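Local atomic coordinates of galactitol 1-phosphate 5-dehydrogenase (Escherichia coli, PDB entry 4UEJ), a protein that oxidises galactitol 1-phosphate to D-tagatose 6-phosphate with NAD(+), as a zinc-dependent dehydrogenase of galactitol metabolism. Residues S216-L224 against E244-P252; G158-G168 against L227-A237. One frame throughout, in Å; residues are numbered along the deposited sequence.

Contact 1 of 2, residues S216-L224 against E244-P252; sequences SAPQMQSVL and ELAVEIAGP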
loop_
_atom_site.group_PDB
_atom_site.type_symbol
_atom_site.label_atom_id
_atom_site.label_comp_id
_atom_site.label_asym_id
_atom_site.label_seq_id
_atom_site.Cartn_x
_atom_site.Cartn_y
_atom_site.Cartn_z
ATOM N N SER A 216 6.664 -22.316 -5.757
ATOM C CA SER A 216 7.345 -21.058 -5.465
ATOM C C SER A 216 6.574 -19.893 -6.060
ATOM O O SER A 216 5.697 -20.096 -6.895
ATOM C CB SER A 216 8.752 -21.080 -6.040
ATOM O OG SER A 216 8.668 -21.146 -7.452
ATOM N N ALA A 217 6.918 -18.669 -5.666
ATOM C CA ALA A 217 6.243 -17.510 -6.230
ATOM C C ALA A 217 6.429 -17.383 -7.750
ATOM O O ALA A 217 5.467 -17.069 -8.447
ATOM C CB ALA A 217 6.693 -16.227 -5.528
ATOM N N PRO A 218 7.651 -17.619 -8.274
ATOM C CA PRO A 218 7.760 -17.513 -9.735
ATOM C C PRO A 218 6.900 -18.537 -10.465
ATOM O O PRO A 218 6.376 -18.249 -11.545
ATOM C CB PRO A 218 9.244 -17.776 -9.999
ATOM C CG PRO A 218 9.921 -17.403 -8.735
ATOM C CD PRO A 218 8.975 -17.781 -7.645
ATOM N N GLN A 219 6.746 -19.717 -9.878
ATOM C CA GLN A 219 5.899 -20.730 -10.482
ATOM C C GLN A 219 4.456 -20.269 -10.512
ATOM O O GLN A 219 3.753 -20.480 -11.497
ATOM C CB GLN A 219 6.030 -22.052 -9.738
ATOM C CG GLN A 219 7.380 -22.708 -9.981
ATOM C CD GLN A 219 7.569 -23.975 -9.186
ATOM O OE1 GLN A 219 7.129 -24.075 -8.043
ATOM N NE2 GLN A 219 8.231 -24.958 -9.791
ATOM N N MET A 220 4.023 -19.630 -9.436
ATOM C CA MET A 220 2.672 -19.085 -9.390
ATOM C C MET A 220 2.519 -17.935 -10.381
ATOM O O MET A 220 1.495 -17.818 -11.052
ATOM C CB MET A 220 2.322 -18.611 -7.985
ATOM C CG MET A 220 2.347 -19.700 -6.939
ATOM S SD MET A 220 1.896 -18.988 -5.352
ATOM C CE MET A 220 2.465 -20.254 -4.228
ATOM N N GLN A 221 3.536 -17.084 -10.478
ATOM C CA GLN A 221 3.449 -15.949 -11.382
ATOM C C GLN A 221 3.338 -16.421 -12.815
ATOM O O GLN A 221 2.657 -15.805 -13.632
ATOM C CB GLN A 221 4.666 -15.026 -11.234
ATOM C CG GLN A 221 4.274 -13.600 -10.958
ATOM C CD GLN A 221 5.436 -12.627 -11.022
ATOM O OE1 GLN A 221 6.565 -12.957 -10.666
ATOM N NE2 GLN A 221 5.159 -11.417 -11.481
ATOM N N SER A 222 4.027 -17.514 -13.117
ATOM C CA SER A 222 3.986 -18.097 -14.443
ATOM C C SER A 222 2.592 -18.602 -14.792
ATOM O O SER A 222 2.110 -18.370 -15.895
ATOM C CB SER A 222 5.004 -19.231 -14.555
ATOM O OG SER A 222 4.929 -19.839 -15.829
ATOM N N VAL A 223 1.936 -19.283 -13.856
ATOM C CA VAL A 223 0.571 -19.724 -14.099
ATOM C C VAL A 223 -0.371 -18.524 -14.216
ATOM O O VAL A 223 -1.317 -18.537 -15.007
ATOM C CB VAL A 223 0.068 -20.674 -12.995
ATOM C CG1 VAL A 223 -1.398 -20.982 -13.204
ATOM C CG2 VAL A 223 0.875 -21.975 -13.000
ATOM N N LEU A 224 -0.112 -17.487 -13.423
ATOM C CA LEU A 224 -0.977 -16.309 -13.400
ATOM C C LEU A 224 -0.791 -15.352 -14.571
ATOM O O LEU A 224 -1.516 -14.371 -14.658
ATOM C CB LEU A 224 -0.765 -15.513 -12.113
ATOM C CG LEU A 224 -1.278 -16.134 -10.822
ATOM C CD1 LEU A 224 -0.696 -15.400 -9.616
ATOM C CD2 LEU A 224 -2.800 -16.099 -10.807
ATOM N N GLU A 244 4.867 -11.316 1.869
ATOM C CA GLU A 244 5.943 -11.387 0.884
ATOM C C GLU A 244 5.483 -12.061 -0.405
ATOM O O GLU A 244 5.765 -11.575 -1.503
ATOM C CB GLU A 244 7.145 -12.137 1.462
ATOM C CG GLU A 244 8.298 -12.326 0.502
ATOM C CD GLU A 244 9.440 -13.121 1.123
ATOM O OE1 GLU A 244 9.168 -14.159 1.761
ATOM O OE2 GLU A 244 10.607 -12.706 0.979
ATOM N N LEU A 245 4.761 -13.170 -0.268
ATOM C CA LEU A 245 4.293 -13.903 -1.440
ATOM C C LEU A 245 3.396 -13.028 -2.310
ATOM O O LEU A 245 3.516 -13.011 -3.538
ATOM C CB LEU A 245 3.539 -15.166 -1.016
ATOM C CG LEU A 245 2.955 -15.952 -2.188
ATOM C CD1 LEU A 245 4.068 -16.580 -2.986
ATOM C CD2 LEU A 245 1.990 -17.015 -1.669
ATOM N N ALA A 246 2.514 -12.279 -1.661
ATOM C CA ALA A 246 1.560 -11.456 -2.380
ATOM C C ALA A 246 2.297 -10.442 -3.259
ATOM O O ALA A 246 1.955 -10.236 -4.419
ATOM C CB ALA A 246 0.627 -10.754 -1.392
ATOM N N VAL A 247 3.336 -9.829 -2.708
ATOM C CA VAL A 247 4.107 -8.859 -3.469
ATOM C C VAL A 247 4.846 -9.544 -4.606
ATOM O O VAL A 247 4.889 -9.037 -5.728
ATOM C CB VAL A 247 5.109 -8.113 -2.570
ATOM C CG1 VAL A 247 6.050 -7.242 -3.420
ATOM C CG2 VAL A 247 4.347 -7.262 -1.564
ATOM N N GLU A 248 5.415 -10.714 -4.327
ATOM C CA GLU A 248 6.181 -11.428 -5.343
ATOM C C GLU A 248 5.329 -11.926 -6.515
ATOM O O GLU A 248 5.798 -11.945 -7.656
ATOM C CB GLU A 248 6.940 -12.604 -4.713
ATOM C CG GLU A 248 8.109 -12.143 -3.841
ATOM C CD GLU A 248 9.228 -11.502 -4.654
ATOM O OE1 GLU A 248 9.365 -11.833 -5.851
ATOM O OE2 GLU A 248 9.977 -10.672 -4.103
ATOM N N ILE A 249 4.087 -12.318 -6.262
ATOM C CA ILE A 249 3.289 -12.861 -7.351
ATOM C C ILE A 249 2.474 -11.811 -8.060
ATOM O O ILE A 249 1.979 -12.057 -9.160
ATOM C CB ILE A 249 2.334 -13.980 -6.873
ATOM C CG1 ILE A 249 1.224 -13.414 -5.984
ATOM C CG2 ILE A 249 3.130 -15.075 -6.183
ATOM C CD1 ILE A 249 0.200 -14.451 -5.576
ATOM N N ALA A 250 2.350 -10.631 -7.452
ATOM C CA ALA A 250 1.413 -9.633 -7.959
ATOM C C ALA A 250 1.700 -9.237 -9.405
ATOM O O ALA A 250 2.853 -9.154 -9.825
ATOM C CB ALA A 250 1.434 -8.394 -7.073
ATOM N N GLY A 251 0.639 -8.983 -10.156
ATOM C CA GLY A 251 0.777 -8.513 -11.518
ATOM C C GLY A 251 0.843 -6.997 -11.532
ATOM O O GLY A 251 0.836 -6.347 -10.479
ATOM N N PRO A 252 0.919 -6.418 -12.727
ATOM C CA PRO A 252 1.080 -4.962 -12.837
ATOM C C PRO A 252 -0.123 -4.211 -12.256
ATOM O O PRO A 252 -1.276 -4.556 -12.528
ATOM C CB PRO A 252 1.216 -4.727 -14.347
ATOM C CG PRO A 252 0.763 -5.990 -14.994
ATOM C CD PRO A 252 1.002 -7.098 -14.026
#

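Contact 2 of 2, residues G158-G168 against L227-A237; sequences GCENKNVIIIG and LRFNQLILETA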
loop_
_atom_site.group_PDB
_atom_site.type_symbol
_atom_site.label_atom_id
_atom_site.label_comp_id
_atom_site.label_asym_id
_atom_site.label_seq_id
_atom_site.Cartn_x
_atom_site.Cartn_y
_atom_site.Cartn_z
ATOM N N GLY A 158 -14.403 -2.586 -5.054
ATOM C CA GLY A 158 -15.141 -3.716 -5.595
ATOM C C GLY A 158 -14.278 -4.777 -6.243
ATOM O O GLY A 158 -13.091 -4.558 -6.482
ATOM N N CYS A 159 -14.865 -5.935 -6.528
ATOM C CA CYS A 159 -14.094 -7.004 -7.157
ATOM C C CYS A 159 -14.624 -7.355 -8.536
ATOM O O CYS A 159 -14.123 -8.278 -9.184
ATOM C CB CYS A 159 -14.079 -8.249 -6.262
ATOM S SG CYS A 159 -15.693 -8.929 -5.931
ATOM N N GLU A 160 -15.617 -6.606 -9.006
ATOM C CA GLU A 160 -16.233 -6.908 -10.301
ATOM C C GLU A 160 -15.253 -6.856 -11.484
ATOM O O GLU A 160 -14.531 -5.873 -11.684
ATOM C CB GLU A 160 -17.411 -5.964 -10.560
ATOM C CG GLU A 160 -18.045 -6.167 -11.927
ATOM C CD GLU A 160 -19.562 -6.126 -11.894
ATOM O OE1 GLU A 160 -20.133 -5.395 -11.056
ATOM O OE2 GLU A 160 -20.185 -6.840 -12.710
ATOM N N ASN A 161 -15.247 -7.933 -12.267
ATOM C CA ASN A 161 -14.336 -8.116 -13.395
ATOM C C ASN A 161 -12.861 -8.092 -13.017
ATOM O O ASN A 161 -12.014 -7.926 -13.880
ATOM C CB ASN A 161 -14.597 -7.060 -14.471
ATOM C CG ASN A 161 -16.012 -7.098 -14.967
ATOM O OD1 ASN A 161 -16.575 -8.172 -15.160
ATOM N ND2 ASN A 161 -16.611 -5.928 -15.153
ATOM N N LYS A 162 -12.549 -8.265 -11.736
ATOM C CA LYS A 162 -11.156 -8.363 -11.323
ATOM C C LYS A 162 -10.689 -9.803 -11.182
ATOM O O LYS A 162 -11.480 -10.742 -10.998
ATOM C CB LYS A 162 -10.922 -7.610 -10.006
ATOM C CG LYS A 162 -11.206 -6.126 -10.115
ATOM C CD LYS A 162 -10.869 -5.363 -8.835
ATOM C CE LYS A 162 -11.143 -3.870 -9.007
ATOM N NZ LYS A 162 -11.050 -3.072 -7.729
ATOM N N ASN A 163 -9.379 -9.974 -11.276
ATOM C CA ASN A 163 -8.775 -11.266 -11.031
ATOM C C ASN A 163 -8.393 -11.333 -9.566
ATOM O O ASN A 163 -7.375 -10.782 -9.142
ATOM C CB ASN A 163 -7.571 -11.470 -11.949
ATOM C CG ASN A 163 -7.993 -11.645 -13.389
ATOM O OD1 ASN A 163 -8.843 -12.487 -13.684
ATOM N ND2 ASN A 163 -7.433 -10.833 -14.289
ATOM N N VAL A 164 -9.239 -11.995 -8.797
ATOM C CA VAL A 164 -9.118 -11.990 -7.354
ATOM C C VAL A 164 -8.240 -13.147 -6.929
ATOM O O VAL A 164 -8.348 -14.275 -7.445
ATOM C CB VAL A 164 -10.507 -12.055 -6.677
ATOM C CG1 VAL A 164 -10.387 -12.225 -5.157
ATOM C CG2 VAL A 164 -11.281 -10.778 -6.990
ATOM N N ILE A 165 -7.342 -12.856 -6.005
ATOM C CA ILE A 165 -6.489 -13.881 -5.430
ATOM C C ILE A 165 -6.671 -13.819 -3.926
ATOM O O ILE A 165 -6.437 -12.772 -3.313
ATOM C CB ILE A 165 -5.010 -13.669 -5.807
ATOM C CG1 ILE A 165 -4.854 -13.624 -7.327
ATOM C CG2 ILE A 165 -4.126 -14.747 -5.181
ATOM C CD1 ILE A 165 -3.411 -13.376 -7.782
ATOM N N ILE A 166 -7.099 -14.926 -3.332
ATOM C CA ILE A 166 -7.270 -14.993 -1.896
ATOM C C ILE A 166 -6.162 -15.832 -1.294
ATOM O O ILE A 166 -6.027 -17.007 -1.603
ATOM C CB ILE A 166 -8.638 -15.604 -1.490
ATOM C CG1 ILE A 166 -9.797 -14.863 -2.175
ATOM C CG2 ILE A 166 -8.759 -15.613 0.038
ATOM C CD1 ILE A 166 -9.876 -13.335 -1.893
ATOM N N ILE A 167 -5.348 -15.226 -0.439
ATOM C CA ILE A 167 -4.260 -15.969 0.173
ATOM C C ILE A 167 -4.680 -16.304 1.600
ATOM O O ILE A 167 -5.000 -15.424 2.396
ATOM C CB ILE A 167 -2.932 -15.175 0.154
ATOM C CG1 ILE A 167 -2.534 -14.827 -1.280
ATOM C CG2 ILE A 167 -1.824 -15.982 0.793
ATOM C CD1 ILE A 167 -1.405 -13.782 -1.345
ATOM N N GLY A 168 -4.718 -17.589 1.913
ATOM C CA GLY A 168 -5.206 -18.006 3.210
ATOM C C GLY A 168 -6.580 -18.609 3.035
ATOM O O GLY A 168 -7.496 -17.946 2.545
ATOM N N LEU A 227 -3.693 -13.948 -16.235
ATOM C CA LEU A 227 -4.587 -13.263 -15.319
ATOM C C LEU A 227 -3.856 -12.204 -14.518
ATOM O O LEU A 227 -4.268 -11.889 -13.407
ATOM C CB LEU A 227 -5.232 -14.246 -14.343
ATOM C CG LEU A 227 -6.168 -15.280 -14.959
ATOM C CD1 LEU A 227 -6.795 -16.091 -13.851
ATOM C CD2 LEU A 227 -7.230 -14.610 -15.809
ATOM N N ARG A 228 -2.766 -11.678 -15.069
ATOM C CA ARG A 228 -1.905 -10.782 -14.295
ATOM C C ARG A 228 -2.455 -9.370 -14.153
ATOM O O ARG A 228 -2.028 -8.636 -13.263
ATOM C CB ARG A 228 -0.490 -10.719 -14.906
ATOM C CG ARG A 228 -0.319 -9.987 -16.246
ATOM C CD ARG A 228 1.141 -10.121 -16.669
ATOM N NE ARG A 228 1.457 -9.518 -17.964
ATOM C CZ ARG A 228 1.229 -10.096 -19.140
ATOM N NH1 ARG A 228 0.646 -11.285 -19.198
ATOM N NH2 ARG A 228 1.567 -9.471 -20.265
ATOM N N PHE A 229 -3.406 -8.989 -15.002
ATOM C CA PHE A 229 -3.946 -7.632 -14.944
ATOM C C PHE A 229 -5.201 -7.540 -14.066
ATOM O O PHE A 229 -5.906 -8.529 -13.865
ATOM C CB PHE A 229 -4.253 -7.130 -16.355
ATOM C CG PHE A 229 -3.027 -6.944 -17.210
ATOM C CD1 PHE A 229 -2.206 -5.842 -17.030
ATOM C CD2 PHE A 229 -2.696 -7.872 -18.184
ATOM C CE1 PHE A 229 -1.067 -5.663 -17.822
ATOM C CE2 PHE A 229 -1.561 -7.705 -18.971
ATOM C CZ PHE A 229 -0.752 -6.596 -18.787
ATOM N N ASN A 230 -5.469 -6.343 -13.555
ATOM C CA ASN A 230 -6.637 -6.080 -12.723
ATOM C C ASN A 230 -6.793 -7.067 -11.576
ATOM O O ASN A 230 -7.897 -7.543 -11.274
ATOM C CB ASN A 230 -7.893 -6.057 -13.583
ATOM C CG ASN A 230 -7.825 -4.997 -14.661
ATOM O OD1 ASN A 230 -7.809 -3.802 -14.365
ATOM N ND2 ASN A 230 -7.773 -5.425 -15.916
ATOM N N GLN A 231 -5.670 -7.364 -10.933
ATOM C CA GLN A 231 -5.678 -8.233 -9.772
ATOM C C GLN A 231 -6.090 -7.515 -8.510
ATOM O O GLN A 231 -5.769 -6.356 -8.295
ATOM C CB GLN A 231 -4.307 -8.859 -9.549
ATOM C CG GLN A 231 -3.978 -9.949 -10.524
ATOM C CD GLN A 231 -2.618 -10.533 -10.271
ATOM O OE1 GLN A 231 -1.852 -10.012 -9.464
ATOM N NE2 GLN A 231 -2.307 -11.623 -10.959
ATOM N N LEU A 232 -6.797 -8.250 -7.676
ATOM C CA LEU A 232 -7.089 -7.846 -6.309
ATOM C C LEU A 232 -6.721 -9.024 -5.441
ATOM O O LEU A 232 -7.358 -10.088 -5.511
ATOM C CB LEU A 232 -8.561 -7.464 -6.158
ATOM C CG LEU A 232 -9.074 -7.295 -4.734
ATOM C CD1 LEU A 232 -8.248 -6.218 -4.046
ATOM C CD2 LEU A 232 -10.561 -6.922 -4.760
ATOM N N ILE A 233 -5.675 -8.844 -4.648
ATOM C CA ILE A 233 -5.139 -9.897 -3.819
ATOM C C ILE A 233 -5.525 -9.615 -2.370
ATOM O O ILE A 233 -5.269 -8.528 -1.854
ATOM C CB ILE A 233 -3.613 -9.974 -3.958
ATOM C CG1 ILE A 233 -3.198 -10.070 -5.436
ATOM C CG2 ILE A 233 -3.054 -11.101 -3.133
ATOM C CD1 ILE A 233 -1.693 -10.005 -5.668
ATOM N N LEU A 234 -6.172 -10.568 -1.722
ATOM C CA LEU A 234 -6.468 -10.402 -0.300
ATOM C C LEU A 234 -5.558 -11.300 0.503
ATOM O O LEU A 234 -5.590 -12.523 0.356
ATOM C CB LEU A 234 -7.920 -10.751 0.019
ATOM C CG LEU A 234 -8.956 -9.640 -0.015
ATOM C CD1 LEU A 234 -9.067 -9.088 -1.431
ATOM C CD2 LEU A 234 -10.293 -10.185 0.496
ATOM N N GLU A 235 -4.742 -10.693 1.346
ATOM C CA GLU A 235 -3.874 -11.415 2.254
ATOM C C GLU A 235 -4.647 -11.655 3.542
ATOM O O GLU A 235 -4.843 -10.723 4.325
ATOM C CB GLU A 235 -2.582 -10.622 2.526
ATOM C CG GLU A 235 -1.410 -11.491 2.933
ATOM C CD GLU A 235 -1.744 -12.359 4.129
ATOM O OE1 GLU A 235 -1.993 -11.811 5.227
ATOM O OE2 GLU A 235 -1.832 -13.586 3.952
ATOM N N THR A 236 -5.066 -12.901 3.773
ATOM C CA THR A 236 -5.856 -13.214 4.964
ATOM C C THR A 236 -5.104 -14.078 5.977
ATOM O O THR A 236 -5.582 -14.271 7.095
ATOM C CB THR A 236 -7.177 -13.932 4.597
ATOM O OG1 THR A 236 -6.919 -15.286 4.197
ATOM C CG2 THR A 236 -7.874 -13.199 3.459
ATOM N N ALA A 237 -3.931 -14.586 5.601
ATOM C CA ALA A 237 -3.211 -15.526 6.466
ATOM C C ALA A 237 -2.441 -14.844 7.603
ATOM O O ALA A 237 -2.182 -15.457 8.643
ATOM C CB ALA A 237 -2.263 -16.386 5.633
#

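Contact 1 of 2, residues S216-L224 against E244-P252
Ile249 gives up the most surface here, and its CG2 methyl meets Ala217 CB at 3.8 Å. With CG1 between the backbone N and the carbonyl carbon (chi1 69°), the branches of Ile249 divide the work: CG2 faces Ala217 and the CB of Met220, while CD1 reaches Leu224 CD1 at 4.2 Å. Ala217, in the first turn of helix 217-223, presents a single methyl to three neighbours. Besides Ile249, its CB touches Leu245 CD1 at 3.7 Å and Glu248 CB, also at 3.7 Å, so it sits among side chains on successive turns of helix 240-249. Met220 crosses Leu245 at about a right angle beside it, with SD against CD1. The Glu248 carboxylate is engaged elsewhere, in a salt bridge to Lys275 and a hydrogen bond with Thr272.

Gln221 closes the other end by laying its side chain along the last turn of helix 240-249. Its chi1 of -126° departs from a staggered value and brings CG within 3.3 Å of Ile249 O. The amide brings no hydrogen bond across: OE1 lies 3.3 Å from Glu248 O, acceptor against acceptor, and Lys279 bonds Ala250 O instead. Replacing Gln221 with an alanine would probably uncover the carbonyls of Glu248 and Ile249 on this side and leave a gap beside the helix end.

With no hydrogen bond between the segments, the contact rests mainly on apolar packing. The axes of 217-223 and 244-249 approach to 9.2 Å at a signed crossing angle of -45°, and a capping box of Ser216 and Gln219 starts the shorter helix. Met220, Leu224, Leu245 and Ile249 all touch strand 187-192 as well, which places both helices side by side on one face of a parallel sheet, as in a Rossmann-type domain.

Contact 2 of 2, residues G158-G168 against L227-A237
Ile165 joins strand 163-167 to strand 231-235 through both of its backbone groups: its N donates to Leu232 O at 2.8 Å, and its O accepts from Leu234 N at 2.7 Å. Leu234 O then receives Ile167 N at 2.8 Å, nearly straight at 173°. At the C-terminal end Ile167 O is gripped twice by Thr236, from OG1 at 2.6 Å and from N at 2.9 Å. The hydroxyl gets there because OG1 stands between the backbone N and the carbonyl carbon (chi1 73°). Beside it, a CB on Gly168 would lie only 2.3 Å from Thr236 OG1, so a side chain would clash. These are the adjacent first and fourth strands of a Rossmann-type parallel sheet, and Gly168 opens a GxGxxG pattern, consistent with the turn that meets NAD in such folds.

At the other end the Asn163 side chain reaches beyond the strand, ND2 donating to Phe229 O at 2.8 Å with that oxygen in the amide plane; its OD1 takes Ser187 OG. Ile166 CD1 packs on Leu234 CB, the two side chains lying side by side beneath helix 171-182. On the opposite face Ile167 CD1 meets Ile233 CG2 at 3.6 Å, and helix 240-249 covers both through Ala246. At the end of strand 231-235, Glu235 OE2 accepts from Ala237 N and Thr242 OG1.

Contacts 1 and 2 lie with their centres about 12 Å apart in the same Rossmann-type domain. Their segments alternate along the chain: 158-168, 216-224, 227-237, 244-252. Contact 2 pairs two central strands of the six-stranded parallel sheet, whereas contact 1 joins the helices that come directly before and after strand 231-235, so that strand links the two. They also touch: Gly251 N lies 2.8 Å from Gln231 OE1, a probable hydrogen bond, and Pro252 CG packs on Phe229 CE1 at 3.4 Å. Pro252 and Phe229 both meet Glu94 of the second subunit, which brings the loops before strand 231-235 and after helix 240-249 to the dimer interface.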